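Side-chain contacts in type-iv like pilin ttha1222 (Thermus thermophilus, PDB 5G2F), which is a type IV-like competence pilin whose exact role is unknown but which probably takes part in DNA uptake during natural transformation: residues Tyr10-Ala15 and Gly81-Leu86; Asp35-Ser38 and Gln42-Lys45; Ile62-Asp67 and Lys72-Lys77. One frame throughout, in Å; residues are numbered along the deposited sequence.

Interaction 1 of 3, residues Tyr10-Ala15 and Gly81-Leu86; sequences YVRNVA and GTLTSL
Leu83 lies against one face of the Arg12 guanidinium and reaches Val11 with its other branch. These three residues bury nearly all of the 177 Å² shared by the two segments. Leu83 CD2 is the branch that meets the guanidinium face, with Arg12 NE at 3.2 Å. Leu83 CG is set farther out, toward the rim, and Leu83 CB comes within 3.5 Å of Arg12 NH2. Leu83 CG stands anti to its backbone N (chi1 179°), and from there the two methyls part. Leu83 CD1 goes to the helix and packs on Val11 CG1 at 3.8 Å. The Arg12 chain runs extended from CG to NE before the guanidinium turns (chi4 -75°). No direct hydrogen bond crosses the contact. Two waters do the bridging instead: one accepts from Arg12 NH1, the other from Arg12 NH2, and both donate to Gly81 O. The second water lies at the guanidinium edge, in its plane. Arg12 thus has an apolar face contact and a hydrated edge. Val11 also packs on Val74 and Tyr76 of strand 73-77 and on Ile62 and Ala64 of strand 60-66. The contact therefore joins helix 3-19 to the short, weakly bonded strand 82-83, one edge of the sheet that the helix covers.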
loop_
_atom_site.group_PDB
_atom_site.type_symbol
_atom_site.label_atom_id
_atom_site.label_comp_id
_atom_site.label_asym_id
_atom_site.label_seq_id
_atom_site.Cartn_x
_atom_site.Cartn_y
_atom_site.Cartn_z
ATOM N N TYR A 10 -2.918 -14.076 -9.765
ATOM C CA TYR A 10 -2.952 -12.947 -8.823
ATOM C C TYR A 10 -2.251 -11.719 -9.366
ATOM O O TYR A 10 -2.784 -10.614 -9.335
ATOM C CB TYR A 10 -2.325 -13.349 -7.487
ATOM C CG TYR A 10 -2.372 -12.277 -6.466
ATOM C CD1 TYR A 10 -3.593 -11.895 -5.899
ATOM C CD2 TYR A 10 -1.232 -11.605 -6.078
ATOM C CE1 TYR A 10 -3.658 -10.884 -4.967
ATOM C CE2 TYR A 10 -1.286 -10.589 -5.140
ATOM C CZ TYR A 10 -2.501 -10.250 -4.560
ATOM O OH TYR A 10 -2.567 -9.203 -3.641
ATOM N N VAL A 11 -1.056 -11.929 -9.942
ATOM C CA VAL A 11 -0.291 -10.827 -10.523
ATOM C C VAL A 11 -1.084 -10.154 -11.633
ATOM O O VAL A 11 -1.099 -8.941 -11.701
ATOM C CB VAL A 11 1.103 -11.314 -11.004
ATOM C CG1 VAL A 11 1.789 -10.254 -11.838
ATOM C CG2 VAL A 11 1.951 -11.665 -9.780
ATOM N N ARG A 12 -1.741 -10.942 -12.490
ATOM C CA ARG A 12 -2.538 -10.368 -13.557
ATOM C C ARG A 12 -3.689 -9.553 -12.997
ATOM O O ARG A 12 -4.015 -8.491 -13.531
ATOM C CB ARG A 12 -3.061 -11.428 -14.526
ATOM C CG ARG A 12 -1.945 -12.011 -15.388
ATOM C CD ARG A 12 -2.497 -12.814 -16.563
ATOM N NE ARG A 12 -1.431 -13.331 -17.447
ATOM C CZ ARG A 12 -0.738 -12.587 -18.316
ATOM N NH1 ARG A 12 -0.988 -11.281 -18.468
ATOM N NH2 ARG A 12 0.191 -13.167 -19.075
ATOM N N ASN A 13 -4.288 -10.037 -11.907
ATOM C CA ASN A 13 -5.350 -9.255 -11.234
ATOM C C ASN A 13 -4.854 -7.952 -10.599
ATOM O O ASN A 13 -5.569 -6.935 -10.668
ATOM C CB ASN A 13 -6.132 -10.134 -10.233
ATOM C CG ASN A 13 -7.171 -10.992 -10.924
ATOM O OD1 ASN A 13 -7.771 -10.579 -11.917
ATOM N ND2 ASN A 13 -7.420 -12.185 -10.384
ATOM N N VAL A 14 -3.618 -7.949 -10.071
ATOM C CA VAL A 14 -2.986 -6.723 -9.585
ATOM C C VAL A 14 -2.841 -5.721 -10.735
ATOM O O VAL A 14 -3.226 -4.563 -10.631
ATOM C CB VAL A 14 -1.621 -6.997 -8.922
ATOM C CG1 VAL A 14 -0.894 -5.719 -8.556
ATOM C CG2 VAL A 14 -1.815 -7.848 -7.677
ATOM N N ALA A 15 -2.293 -6.198 -11.854
ATOM C CA ALA A 15 -2.145 -5.352 -13.051
ATOM C C ALA A 15 -3.482 -4.768 -13.527
ATOM O O ALA A 15 -3.565 -3.567 -13.775
ATOM C CB ALA A 15 -1.520 -6.142 -14.183
ATOM N N GLY A 81 3.686 -5.941 -21.519
ATOM C CA GLY A 81 2.645 -6.905 -21.182
ATOM C C GLY A 81 3.121 -8.312 -20.958
ATOM O O GLY A 81 2.344 -9.280 -21.094
ATOM N N THR A 82 4.391 -8.479 -20.605
ATOM C CA THR A 82 4.964 -9.824 -20.434
ATOM C C THR A 82 4.862 -10.258 -18.972
ATOM O O THR A 82 4.933 -9.434 -18.025
ATOM C CB THR A 82 6.454 -9.942 -20.808
ATOM O OG1 THR A 82 7.253 -8.996 -20.066
ATOM C CG2 THR A 82 6.642 -9.701 -22.293
ATOM N N LEU A 83 4.673 -11.553 -18.796
ATOM C CA LEU A 83 4.547 -12.167 -17.493
ATOM C C LEU A 83 5.370 -13.419 -17.496
ATOM O O LEU A 83 5.264 -14.232 -18.421
ATOM C CB LEU A 83 3.112 -12.609 -17.316
ATOM C CG LEU A 83 2.814 -13.301 -15.990
ATOM C CD1 LEU A 83 2.919 -12.312 -14.865
ATOM C CD2 LEU A 83 1.431 -13.930 -16.054
ATOM N N THR A 84 6.245 -13.577 -16.526
ATOM C CA THR A 84 6.987 -14.831 -16.436
ATOM C C THR A 84 6.117 -16.084 -16.746
ATOM O O THR A 84 5.090 -16.334 -16.094
ATOM C CB THR A 84 7.620 -14.955 -15.048
ATOM O OG1 THR A 84 8.200 -13.696 -14.704
ATOM C CG2 THR A 84 8.664 -16.033 -15.031
ATOM N N SER A 85 6.534 -16.832 -17.771
ATOM C CA SER A 85 5.859 -18.042 -18.204
ATOM C C SER A 85 6.908 -19.115 -18.493
ATOM O O SER A 85 7.956 -18.802 -19.056
ATOM C CB SER A 85 5.056 -17.770 -19.481
ATOM O OG SER A 85 4.174 -16.656 -19.271
ATOM N N LEU A 86 6.628 -20.368 -18.133
ATOM C CA LEU A 86 7.521 -21.490 -18.529
ATOM C C LEU A 86 7.503 -21.643 -20.056
ATOM O O LEU A 86 6.436 -21.612 -20.653
ATOM C CB LEU A 86 7.038 -22.810 -17.930
ATOM C CG LEU A 86 7.047 -23.031 -16.414
ATOM C CD1 LEU A 86 6.349 -24.340 -16.055
ATOM C CD2 LEU A 86 8.476 -23.048 -15.915
HETATM O O HOH W 1 -0.227 -9.625 -20.866
HETATM O O HOH W 2 2.234 -12.125 -21.065
#

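Interaction 2 of 3, residues Asp35-Ser38 and Gln42-Lys45; sequences DCLS and QRPK
Arg43 reaches back to Leu37 and binds its backbone oxygen through NE. The bond from Arg43 NE to Leu37 O is 2.8 Å long and fairly straight, with 163° at the hydrogen. It lies in the carbonyl plane on a lone pair, and the oxygen is also close to the guanidinium plane. The arginine chain leaves the backbone extended and then bends at CG-CD (chi3 48°). This bend turns NE toward the carbonyl. With CG anti to its own carbonyl carbon (chi1 -71°), Leu37 carries CD2 over one face of the same guanidinium, near its rim, at 3.7 Å from Arg43 NE. The Leu37 side chain thus packs on the group that its carbonyl holds at the edge. The backbone N of Leu37 donates to Asp35 OD2 at 3.0 Å, on the anti side of the carboxylate, forming an Asx turn. Asp35 OD1 makes a salt bridge with Arg12 of the second subunit, and Cys36 is in a disulfide with Cys50. Arg43 NH1 has a weak bond to Val47 O. The chemistry implies a loop closed by a charged donor on a neutral carbonyl, where a methyl on the guanidinium face probably helps to fix its tilt.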
loop_
_atom_site.group_PDB
_atom_site.type_symbol
_atom_site.label_atom_id
_atom_site.label_comp_id
_atom_site.label_asym_id
_atom_site.label_seq_id
_atom_site.Cartn_x
_atom_site.Cartn_y
_atom_site.Cartn_z
ATOM N N ASP A 35 3.162 -1.887 -2.714
ATOM C CA ASP A 35 3.098 -3.310 -2.422
ATOM C C ASP A 35 1.763 -3.852 -2.791
ATOM O O ASP A 35 0.762 -3.142 -2.846
ATOM C CB ASP A 35 3.402 -3.627 -0.991
ATOM C CG ASP A 35 2.168 -3.486 -0.121
ATOM O OD1 ASP A 35 1.967 -2.338 0.287
ATOM O OD2 ASP A 35 1.384 -4.473 0.046
ATOM N N CYS A 36 1.766 -5.134 -3.071
ATOM C CA CYS A 36 0.563 -5.813 -3.486
ATOM C C CYS A 36 0.292 -7.038 -2.615
ATOM O O CYS A 36 -0.316 -7.989 -3.064
ATOM C CB CYS A 36 0.612 -6.138 -4.983
ATOM S SG CYS A 36 2.201 -6.629 -5.680
ATOM N N LEU A 37 0.751 -7.017 -1.364
ATOM C CA LEU A 37 0.347 -8.083 -0.438
ATOM C C LEU A 37 -1.103 -7.893 0.016
ATOM O O LEU A 37 -1.776 -8.865 0.415
ATOM C CB LEU A 37 1.266 -8.178 0.772
ATOM C CG LEU A 37 2.658 -8.734 0.491
ATOM C CD1 LEU A 37 3.514 -8.609 1.738
ATOM C CD2 LEU A 37 2.629 -10.185 -0.019
ATOM N N SER A 38 -1.588 -6.654 -0.050
ATOM C CA SER A 38 -2.987 -6.417 0.262
ATOM C C SER A 38 -3.619 -5.433 -0.666
ATOM O O SER A 38 -2.920 -4.741 -1.392
ATOM C CB SER A 38 -3.133 -5.938 1.730
ATOM O OG SER A 38 -2.983 -4.522 1.750
ATOM N N GLN A 42 -8.415 -11.394 -3.092
ATOM C CA GLN A 42 -7.897 -12.536 -2.366
ATOM C C GLN A 42 -6.494 -12.865 -2.876
ATOM O O GLN A 42 -6.307 -13.067 -4.052
ATOM C CB GLN A 42 -8.832 -13.719 -2.578
ATOM C CG GLN A 42 -8.332 -15.034 -1.991
ATOM C CD GLN A 42 -8.304 -15.070 -0.470
ATOM O OE1 GLN A 42 -9.075 -14.373 0.209
ATOM N NE2 GLN A 42 -7.409 -15.895 0.071
ATOM N N ARG A 43 -5.516 -12.911 -1.984
ATOM C CA ARG A 43 -4.141 -13.260 -2.345
ATOM C C ARG A 43 -3.876 -14.735 -2.020
ATOM O O ARG A 43 -3.995 -15.139 -0.865
ATOM C CB ARG A 43 -3.132 -12.367 -1.598
ATOM C CG ARG A 43 -1.681 -12.737 -1.893
ATOM C CD ARG A 43 -0.638 -11.793 -1.289
ATOM N NE ARG A 43 -0.872 -11.503 0.122
ATOM C CZ ARG A 43 -0.533 -12.314 1.115
ATOM N NH1 ARG A 43 0.037 -13.484 0.879
ATOM N NH2 ARG A 43 -0.799 -11.956 2.358
ATOM N N PRO A 44 -3.541 -15.563 -3.020
ATOM C CA PRO A 44 -3.214 -16.965 -2.684
ATOM C C PRO A 44 -2.007 -17.052 -1.734
ATOM O O PRO A 44 -1.110 -16.224 -1.802
ATOM C CB PRO A 44 -2.887 -17.607 -4.048
ATOM C CG PRO A 44 -3.436 -16.669 -5.073
ATOM C CD PRO A 44 -3.451 -15.301 -4.465
ATOM N N LYS A 45 -1.971 -18.044 -0.855
ATOM C CA LYS A 45 -0.942 -18.060 0.187
ATOM C C LYS A 45 0.434 -18.341 -0.407
ATOM O O LYS A 45 1.442 -17.982 0.182
ATOM C CB LYS A 45 -1.305 -19.022 1.334
ATOM C CG LYS A 45 -1.444 -20.466 0.928
ATOM C CD LYS A 45 -1.797 -21.356 2.130
ATOM C CE LYS A 45 -2.365 -22.688 1.665
ATOM N NZ LYS A 45 -1.485 -23.305 0.631
#

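Interaction 3 of 3, residues Ile62-Asp67 and Lys72-Lys77; sequences IEASLD and KKVVYK
Glu63 lies across the end of Lys73, its CB 3.8 Å from Lys73 CE. The two carry opposite charges and form a salt bridge. Lys73 NZ donates to Glu63 OE1 at 2.5 Å, so short that the exact length is doubtful. They are not directly paired: Glu63 is paired with Val75 and Lys73 with Ser65, both non-hydrogen-bonded pairs. The lysine bridges this diagonal because its chain is extended throughout, with CG anti to the backbone N (chi1 -158°). With Glu63 replaced by an alanine, the Lys73 ammonium would probably lose this mate and its long chain would be freer to swing. Glu63, Ser65, Lys73 and Val75 share one face of the sheet.

Ile62, Ala64, Val74 and Tyr76 point to the other face, which helix 3-19 covers. There Ala64 CB meets Val74 CG2 at 3.9 Å. The second methyl, Val74 CG1, touches Leu66 CD1 at 4.1 Å, and these two side chains cross at about a right angle. Ile62 CD1 approaches Tyr76 CD2 obliquely, also at 4.1 Å. From the helix, Val14 packs on Ile62 and Ala15 on Tyr76.

The backbones pair through two hydrogen bonds each for Ile62 with Tyr76 and Ala64 with Val74. Leu66 N adds a nearly straight bond to Lys72 O at 2.7 Å. CA-H...O contacts fill in between, such as Val75 CA to Ile62 O. Lys72 is bent at chi2 (55°), which brings its end back to Leu66 O, but the bond from NZ is weak and the residue is poorly ordered.

The strand directions differ by 164°. This is a beta hairpin, formed by the two inner strands of a four-stranded antiparallel sheet. A sheet packed on the N-terminal helix in this way is characteristic of the globular domain of type IV pilins and type II secretion pseudopilins.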
loop_
_atom_site.group_PDB
_atom_site.type_symbol
_atom_site.label_atom_id
_atom_site.label_comp_id
_atom_site.label_asym_id
_atom_site.label_seq_id
_atom_site.Cartn_x
_atom_site.Cartn_y
_atom_site.Cartn_z
ATOM N N ILE A 62 5.495 -5.455 -11.595
ATOM C CA ILE A 62 5.086 -6.192 -10.403
ATOM C C ILE A 62 6.016 -7.375 -10.229
ATOM O O ILE A 62 6.212 -8.151 -11.175
ATOM C CB ILE A 62 3.638 -6.739 -10.550
ATOM C CG1 ILE A 62 2.661 -5.590 -10.826
ATOM C CG2 ILE A 62 3.240 -7.528 -9.327
ATOM C CD1 ILE A 62 1.343 -6.041 -11.428
ATOM N N GLU A 63 6.541 -7.547 -9.028
ATOM C CA GLU A 63 7.381 -8.697 -8.691
ATOM C C GLU A 63 6.763 -9.444 -7.561
ATOM O O GLU A 63 6.455 -8.835 -6.521
ATOM C CB GLU A 63 8.745 -8.237 -8.209
ATOM C CG GLU A 63 9.625 -7.613 -9.262
ATOM C CD GLU A 63 10.847 -6.998 -8.617
ATOM O OE1 GLU A 63 11.845 -7.737 -8.397
ATOM O OE2 GLU A 63 10.788 -5.790 -8.268
ATOM N N ALA A 64 6.503 -10.712 -7.772
ATOM C CA ALA A 64 5.927 -11.528 -6.721
ATOM C C ALA A 64 6.795 -12.757 -6.477
ATOM O O ALA A 64 7.261 -13.377 -7.428
ATOM C CB ALA A 64 4.518 -11.925 -7.093
ATOM N N SER A 65 7.018 -13.077 -5.203
ATOM C CA SER A 65 7.724 -14.274 -4.816
ATOM C C SER A 65 6.726 -15.296 -4.434
ATOM O O SER A 65 5.760 -14.970 -3.716
ATOM C CB SER A 65 8.640 -14.030 -3.631
ATOM O OG SER A 65 9.526 -12.985 -3.924
ATOM N N LEU A 66 6.957 -16.525 -4.904
ATOM C CA LEU A 66 6.059 -17.622 -4.657
ATOM C C LEU A 66 6.776 -18.704 -3.865
ATOM O O LEU A 66 7.952 -19.013 -4.096
ATOM C CB LEU A 66 5.575 -18.237 -5.969
ATOM C CG LEU A 66 5.053 -17.284 -7.038
ATOM C CD1 LEU A 66 4.588 -18.054 -8.262
ATOM C CD2 LEU A 66 3.926 -16.431 -6.464
ATOM N N ASP A 67 6.087 -19.306 -2.923
ATOM C CA ASP A 67 6.676 -20.546 -2.399
ATOM C C ASP A 67 5.869 -21.789 -2.761
ATOM O O ASP A 67 4.653 -21.745 -2.929
ATOM C CB ASP A 67 7.000 -20.493 -0.902
ATOM C CG ASP A 67 5.793 -20.436 -0.055
ATOM O OD1 ASP A 67 4.704 -20.166 -0.596
ATOM O OD2 ASP A 67 5.940 -20.693 1.160
ATOM N N LYS A 72 9.946 -19.534 -8.601
ATOM C CA LYS A 72 10.122 -18.850 -7.333
ATOM C C LYS A 72 9.641 -17.394 -7.432
ATOM O O LYS A 72 9.102 -16.846 -6.488
ATOM C CB LYS A 72 11.605 -18.868 -6.931
ATOM C CG LYS A 72 11.943 -18.078 -5.664
ATOM C CD LYS A 72 11.096 -18.549 -4.484
ATOM C CE LYS A 72 11.396 -17.817 -3.182
ATOM N NZ LYS A 72 10.641 -18.462 -2.072
ATOM N N LYS A 73 9.863 -16.784 -8.577
ATOM C CA LYS A 73 9.522 -15.383 -8.777
ATOM C C LYS A 73 8.746 -15.209 -10.092
ATOM O O LYS A 73 9.062 -15.836 -11.108
ATOM C CB LYS A 73 10.808 -14.565 -8.813
ATOM C CG LYS A 73 10.586 -13.104 -8.491
ATOM C CD LYS A 73 11.871 -12.294 -8.595
ATOM C CE LYS A 73 11.595 -10.813 -8.396
ATOM N NZ LYS A 73 12.834 -9.997 -8.356
ATOM N N VAL A 74 7.711 -14.389 -10.072
ATOM C CA VAL A 74 7.084 -13.981 -11.306
ATOM C C VAL A 74 7.140 -12.470 -11.441
ATOM O O VAL A 74 7.034 -11.734 -10.448
ATOM C CB VAL A 74 5.660 -14.472 -11.497
ATOM C CG1 VAL A 74 5.678 -15.988 -11.633
ATOM C CG2 VAL A 74 4.773 -14.037 -10.365
ATOM N N VAL A 75 7.310 -12.014 -12.686
ATOM C CA VAL A 75 7.455 -10.601 -12.968
ATOM C C VAL A 75 6.522 -10.198 -14.121
ATOM O O VAL A 75 6.541 -10.822 -15.182
ATOM C CB VAL A 75 8.914 -10.302 -13.350
ATOM C CG1 VAL A 75 9.121 -8.830 -13.652
ATOM C CG2 VAL A 75 9.847 -10.750 -12.261
ATOM N N TYR A 76 5.685 -9.182 -13.888
ATOM C CA TYR A 76 4.828 -8.578 -14.906
ATOM C C TYR A 76 5.341 -7.200 -15.219
ATOM O O TYR A 76 5.584 -6.415 -14.305
ATOM C CB TYR A 76 3.370 -8.481 -14.452
ATOM C CG TYR A 76 2.480 -7.862 -15.472
ATOM C CD1 TYR A 76 1.998 -8.579 -16.555
ATOM C CD2 TYR A 76 2.195 -6.525 -15.425
ATOM C CE1 TYR A 76 1.239 -7.973 -17.543
ATOM C CE2 TYR A 76 1.375 -5.929 -16.352
ATOM C CZ TYR A 76 0.893 -6.651 -17.413
ATOM O OH TYR A 76 0.153 -6.013 -18.366
ATOM N N LYS A 77 5.491 -6.885 -16.501
ATOM C CA LYS A 77 5.908 -5.545 -16.956
ATOM C C LYS A 77 4.773 -4.949 -17.770
ATOM O O LYS A 77 4.403 -5.494 -18.846
ATOM C CB LYS A 77 7.203 -5.653 -17.826
ATOM C CG LYS A 77 8.407 -6.088 -16.978
ATOM C CD LYS A 77 9.675 -6.354 -17.793
ATOM C CE LYS A 77 10.724 -6.946 -16.876
ATOM N NZ LYS A 77 11.986 -7.299 -17.586
#

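In the fold
Helix 3-19 and the antiparallel sheet of 47-54, 60-66, 73-77 and 82-83 form the framework of this pilin domain. Interaction 1 joins its two ends in sequence, from the helix to the last strand. Interactions 2 and 3 are nested inside that loop, in series. Centres of interactions 1 and 3 are 8 Å apart, and strands 73-77 and 82-83 are neighbours. Interaction 2 is about 14 Å from interaction 1 and 12 Å from interaction 3, centre to centre, in the loop before strand 47-54. Tyr10 probably hydrogen-bonds Cys36 O, linking helix to loop, while Cys36 SG packs on Ile62. Helix, loop and sheet therefore form one compact unit.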